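Local coordinates for protein endosialidase (PDB 4HIZ) that hydrolyses polysialic acid as a phage endosialidase, probably cutting internal alpha-2,8 and alpha-2,9 linkages of the bacterial capsule polymer, at residues G308-D313 with N346-C351; N386-P391 with S444-S449. All coordinates share one frame; numbering follows the deposited sequence.

Contact 1. Residues G308-D313 with N346-C351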
loop_
_atom_site.group_PDB
_atom_site.type_symbol
_atom_site.label_atom_id
_atom_site.label_comp_id
_atom_site.label_asym_id
_atom_site.label_seq_id
_atom_site.Cartn_x
_atom_site.Cartn_y
_atom_site.Cartn_z
ATOM N N GLY A 308 -2.409 12.154 35.376
ATOM C CA GLY A 308 -1.542 13.288 35.666
ATOM C C GLY A 308 -2.156 14.587 35.159
ATOM O O GLY A 308 -2.979 14.599 34.227
ATOM N N TYR A 309 -1.755 15.702 35.755
ATOM C CA TYR A 309 -2.196 16.995 35.197
ATOM C C TYR A 309 -1.261 18.110 35.631
ATOM O O TYR A 309 -0.466 17.959 36.585
ATOM C CB TYR A 309 -3.635 17.359 35.669
ATOM C CG TYR A 309 -3.673 18.022 37.056
ATOM C CD1 TYR A 309 -3.601 17.243 38.218
ATOM C CD2 TYR A 309 -3.769 19.401 37.179
ATOM C CE1 TYR A 309 -3.653 17.817 39.483
ATOM C CE2 TYR A 309 -3.793 19.995 38.450
ATOM C CZ TYR A 309 -3.731 19.192 39.583
ATOM O OH TYR A 309 -3.750 19.772 40.851
ATOM N N HIS A 310 -1.329 19.214 34.910
ATOM C CA HIS A 310 -0.673 20.422 35.414
ATOM C C HIS A 310 -1.411 21.661 34.944
ATOM O O HIS A 310 -2.204 21.638 33.970
ATOM C CB HIS A 310 0.810 20.459 34.948
ATOM C CG HIS A 310 1.008 20.938 33.539
ATOM N ND1 HIS A 310 0.798 20.138 32.438
ATOM C CD2 HIS A 310 1.411 22.142 33.059
ATOM C CE1 HIS A 310 1.073 20.823 31.334
ATOM N NE2 HIS A 310 1.432 22.051 31.682
ATOM N N ASN A 311 -1.151 22.746 35.673
ATOM C CA ASN A 311 -1.510 24.080 35.252
ATOM C C ASN A 311 -0.193 24.766 34.929
ATOM O O ASN A 311 0.639 24.967 35.836
ATOM C CB ASN A 311 -2.228 24.815 36.403
ATOM C CG ASN A 311 -2.032 26.331 36.325
ATOM O OD1 ASN A 311 -1.988 26.900 35.227
ATOM N ND2 ASN A 311 -1.908 26.992 37.499
ATOM N N GLY A 312 0.017 25.104 33.648
ATOM C CA GLY A 312 1.188 25.874 33.245
ATOM C C GLY A 312 0.824 27.230 32.660
ATOM O O GLY A 312 1.667 27.884 32.033
ATOM N N ASP A 313 -0.427 27.656 32.880
ATOM C CA ASP A 313 -0.978 28.870 32.269
ATOM C C ASP A 313 -1.015 30.035 33.249
ATOM O O ASP A 313 -0.797 31.192 32.864
ATOM C CB ASP A 313 -2.407 28.632 31.751
ATOM C CG ASP A 313 -2.437 27.895 30.407
ATOM O OD1 ASP A 313 -2.117 28.532 29.378
ATOM O OD2 ASP A 313 -2.794 26.687 30.357
ATOM N N ASN A 346 8.066 25.879 36.688
ATOM C CA ASN A 346 8.747 25.485 35.439
ATOM C C ASN A 346 8.615 23.993 35.091
ATOM O O ASN A 346 9.568 23.382 34.607
ATOM C CB ASN A 346 10.234 25.821 35.540
ATOM C CG ASN A 346 10.475 27.280 35.910
ATOM O OD1 ASN A 346 11.105 27.610 36.942
ATOM N ND2 ASN A 346 9.944 28.155 35.101
ATOM N N ALA A 347 7.439 23.429 35.320
ATOM C CA ALA A 347 7.226 21.992 35.109
ATOM C C ALA A 347 5.881 21.727 34.445
ATOM O O ALA A 347 4.970 22.568 34.496
ATOM C CB ALA A 347 7.359 21.239 36.454
ATOM N N ALA A 348 5.756 20.543 33.836
ATOM C CA ALA A 348 4.562 20.171 33.084
ATOM C C ALA A 348 4.525 18.657 32.943
ATOM O O ALA A 348 5.517 17.974 33.234
ATOM C CB ALA A 348 4.643 20.780 31.662
ATOM N N GLU A 349 3.368 18.154 32.501
ATOM C CA GLU A 349 3.269 16.816 31.904
ATOM C C GLU A 349 3.911 15.707 32.704
ATOM O O GLU A 349 4.850 15.048 32.237
ATOM C CB GLU A 349 3.854 16.863 30.486
ATOM C CG GLU A 349 2.948 17.669 29.566
ATOM C CD GLU A 349 3.524 17.886 28.167
ATOM O OE1 GLU A 349 4.650 17.411 27.882
ATOM O OE2 GLU A 349 2.848 18.560 27.354
ATOM N N PRO A 350 3.396 15.464 33.910
ATOM C CA PRO A 350 3.908 14.348 34.710
ATOM C C PRO A 350 3.625 12.984 34.072
ATOM O O PRO A 350 2.508 12.759 33.604
ATOM C CB PRO A 350 3.130 14.465 36.028
ATOM C CG PRO A 350 1.834 15.175 35.619
ATOM C CD PRO A 350 2.295 16.186 34.584
ATOM N N CYS A 351 4.618 12.101 34.082
ATOM C CA CYS A 351 4.358 10.697 33.747
ATOM C C CYS A 351 4.242 10.022 35.095
ATOM O O CYS A 351 5.090 10.231 35.984
ATOM C CB CYS A 351 5.523 10.090 32.975
ATOM S SG CYS A 351 5.626 10.720 31.260
#
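The methyl group of Ala348 sits over one face of the His310 imidazole, a CH-pi contact with CB 3.6 Å from the ring centroid and displaced toward the rim on the NE2 and CE1 side. With CG between the backbone N and the carbonyl carbon (chi1 80°), the His310 ring reaches across the gap and lies over Ala348. His310 ND1 lies 3.2 Å from Glu349 N. A second tight point lies one residue back, at Tyr309, where Pro350 presses its ring against the backbone, Pro350 CG being 3.6 Å from Tyr309 N and Pro350 CD 3.8 Å from Tyr309 O. Strands 304-311 and 347-355 belong to two successive four-stranded antiparallel sheets of the catalytic beta-propeller; they run antiparallel here (175°), yet the His310 imidazole and the Pro350 ring stand between them. Leu319 of strand 318-324 packs against His310, Ala347 and Pro350. The Glu349 side chain touches only through CG, 4.1 Å from His310 CE1; its carboxylate turns to a salt bridge with Arg364 and a hydrogen bond from Gln87. Contact fades toward the loop end, where Gly312 is partly exposed and Asp313 is exposed, the backbone N of Asp313 bound to Asn311 OD1 at 2.9 Å in an Asx turn.

Contact 2. Residues N386-P391 with S444-S449; sequences NYLRFP and SSWPVS
Strand 386-389, an outermost strand of a four-stranded antiparallel propeller sheet, is met at the surface by the loop that joins strands 435-442 and 456-460. Leu388 and Trp446 reach toward each other from opposite directions. Leu388 CD1 lies over one face of the indole, 3.4 Å from Trp446 CE2 and 3.8 Å from the centroid of the five-membered ring, a CH-pi contact displaced toward the rim. Pro447 CD lies over the same indole face and 3.7 Å from Leu388 CD1, so the methyl sits in the corner between the indole and the proline ring. Leu388 CD2 turns to the loop backbone, 3.4 Å from Pro447 O. Trp446 carries CG anti to its own backbone N (chi1 -172°), which extends the indole from the loop to the strand and on to Leu375 and Met377 of strand 374-378. At the indole edge, in the ring plane, one water accepts from Trp446 NE1 at 2.9 Å and donates to Tyr387 O at 2.8 Å, linking loop and strand where no direct hydrogen bond does. Asn386 lies at the exposed margin, its CB 4.2 Å from Trp446 NE1. A loop between strands of the following sheet thus packs on the outermost strand of this one, blade against blade, in the beta-propeller.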
loop_
_atom_site.group_PDB
_atom_site.type_symbol
_atom_site.label_atom_id
_atom_site.label_comp_id
_atom_site.label_asym_id
_atom_site.label_seq_id
_atom_site.Cartn_x
_atom_site.Cartn_y
_atom_site.Cartn_z
ATOM N N ASN A 386 8.698 12.205 47.954
ATOM C CA ASN A 386 10.147 12.362 48.072
ATOM C C ASN A 386 10.672 12.712 46.671
ATOM O O ASN A 386 10.281 12.061 45.692
ATOM C CB ASN A 386 10.748 11.029 48.502
ATOM C CG ASN A 386 10.299 10.642 49.902
ATOM O OD1 ASN A 386 9.644 9.616 50.115
ATOM N ND2 ASN A 386 10.625 11.488 50.854
ATOM N N TYR A 387 11.541 13.725 46.572
ATOM C CA TYR A 387 11.942 14.300 45.287
ATOM C C TYR A 387 13.419 14.138 45.012
ATOM O O TYR A 387 14.252 14.237 45.946
ATOM C CB TYR A 387 11.682 15.815 45.314
ATOM C CG TYR A 387 10.258 16.184 45.623
ATOM C CD1 TYR A 387 9.283 16.129 44.634
ATOM C CD2 TYR A 387 9.887 16.588 46.910
ATOM C CE1 TYR A 387 7.954 16.478 44.906
ATOM C CE2 TYR A 387 8.572 16.937 47.199
ATOM C CZ TYR A 387 7.608 16.884 46.190
ATOM O OH TYR A 387 6.303 17.236 46.486
ATOM N N LEU A 388 13.737 13.964 43.724
ATOM C CA LEU A 388 15.113 13.980 43.249
ATOM C C LEU A 388 15.160 14.813 41.962
ATOM O O LEU A 388 14.627 14.388 40.928
ATOM C CB LEU A 388 15.580 12.551 42.931
ATOM C CG LEU A 388 15.824 11.593 44.108
ATOM C CD1 LEU A 388 16.011 10.164 43.599
ATOM C CD2 LEU A 388 17.060 12.034 44.890
ATOM N N ARG A 389 15.786 15.981 42.010
ATOM C CA ARG A 389 15.920 16.787 40.803
ATOM C C ARG A 389 16.981 16.175 39.891
ATOM O O ARG A 389 18.076 15.839 40.348
ATOM C CB ARG A 389 16.354 18.207 41.202
ATOM C CG ARG A 389 16.489 19.168 40.016
ATOM C CD ARG A 389 15.150 19.753 39.632
ATOM N NE ARG A 389 14.633 20.672 40.660
ATOM C CZ ARG A 389 13.536 21.399 40.504
ATOM N NH1 ARG A 389 12.806 21.304 39.389
ATOM N NH2 ARG A 389 13.152 22.241 41.469
ATOM N N PHE A 390 16.688 16.022 38.602
ATOM C CA PHE A 390 17.782 15.696 37.683
ATOM C C PHE A 390 18.705 16.898 37.562
ATOM O O PHE A 390 18.238 18.028 37.503
ATOM C CB PHE A 390 17.272 15.313 36.286
ATOM C CG PHE A 390 16.638 13.949 36.209
ATOM C CD1 PHE A 390 15.274 13.794 36.457
ATOM C CD2 PHE A 390 17.407 12.833 35.850
ATOM C CE1 PHE A 390 14.672 12.550 36.382
ATOM C CE2 PHE A 390 16.802 11.549 35.757
ATOM C CZ PHE A 390 15.434 11.427 36.004
ATOM N N PRO A 391 20.025 16.665 37.544
ATOM C CA PRO A 391 20.931 17.810 37.400
ATOM C C PRO A 391 20.838 18.375 35.966
ATOM O O PRO A 391 20.333 17.710 35.039
ATOM C CB PRO A 391 22.322 17.188 37.633
ATOM C CG PRO A 391 22.163 15.765 37.218
ATOM C CD PRO A 391 20.752 15.390 37.657
ATOM N N SER A 444 15.011 0.809 44.200
ATOM C CA SER A 444 14.900 -0.074 45.369
ATOM C C SER A 444 15.750 0.500 46.498
ATOM O O SER A 444 15.397 0.397 47.695
ATOM C CB SER A 444 15.347 -1.502 45.050
ATOM O OG SER A 444 16.759 -1.600 45.032
ATOM N N SER A 445 16.873 1.091 46.106
ATOM C CA SER A 445 17.720 1.880 46.987
ATOM C C SER A 445 17.629 3.306 46.485
ATOM O O SER A 445 18.467 3.727 45.698
ATOM C CB SER A 445 19.179 1.423 46.896
ATOM O OG SER A 445 19.351 0.075 47.293
ATOM N N TRP A 446 16.607 4.028 46.925
ATOM C CA TRP A 446 16.342 5.371 46.434
ATOM C C TRP A 446 17.562 6.260 46.609
ATOM O O TRP A 446 18.067 6.401 47.728
ATOM C CB TRP A 446 15.172 5.946 47.242
ATOM C CG TRP A 446 14.625 7.280 46.755
ATOM C CD1 TRP A 446 14.804 8.490 47.348
ATOM C CD2 TRP A 446 13.785 7.516 45.599
ATOM N NE1 TRP A 446 14.133 9.467 46.645
ATOM C CE2 TRP A 446 13.489 8.897 45.578
ATOM C CE3 TRP A 446 13.238 6.688 44.602
ATOM C CZ2 TRP A 446 12.698 9.484 44.583
ATOM C CZ3 TRP A 446 12.440 7.256 43.630
ATOM C CH2 TRP A 446 12.186 8.658 43.618
ATOM N N PRO A 447 18.031 6.883 45.516
ATOM C CA PRO A 447 19.277 7.640 45.608
ATOM C C PRO A 447 19.226 8.835 46.543
ATOM O O PRO A 447 18.168 9.436 46.774
ATOM C CB PRO A 447 19.446 8.204 44.195
ATOM C CG PRO A 447 18.658 7.311 43.312
ATOM C CD PRO A 447 17.514 6.810 44.134
ATOM N N VAL A 448 20.405 9.218 47.026
ATOM C CA VAL A 448 20.529 10.445 47.793
ATOM C C VAL A 448 20.473 11.626 46.842
ATOM O O VAL A 448 19.941 12.675 47.180
ATOM C CB VAL A 448 21.829 10.463 48.609
ATOM C CG1 VAL A 448 22.063 11.827 49.213
ATOM C CG2 VAL A 448 21.758 9.408 49.703
ATOM N N SER A 449 20.984 11.426 45.630
ATOM C CA SER A 449 21.107 12.488 44.649
ATOM C C SER A 449 21.155 11.838 43.286
ATOM O O SER A 449 21.663 10.728 43.142
ATOM C CB SER A 449 22.433 13.200 44.859
ATOM O OG SER A 449 22.694 14.101 43.825
HETATM O O HOH W 1 14.408 12.122 47.838
#

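Contacts 1 and 2 involve the two outermost strands of one sheet: strand 347-355 takes part in contact 1, and strand 386-389, reached through strands 358-365 and 374-378, takes part in contact 2. Their centres are about 20 Å apart and their nearest atoms about 6 Å, without touching. Contact 1 is buried and joins this sheet to the preceding one, whereas contact 2 lies at the surface, its centre about 35 Å from the centre of the chain, against about 23 Å for contact 1, and joins the sheet to a loop further along the chain. Neither contact includes a residue of the glycan pockets; the calcium ion nearest contact 1 is about 10 Å from the side chain of Tyr309.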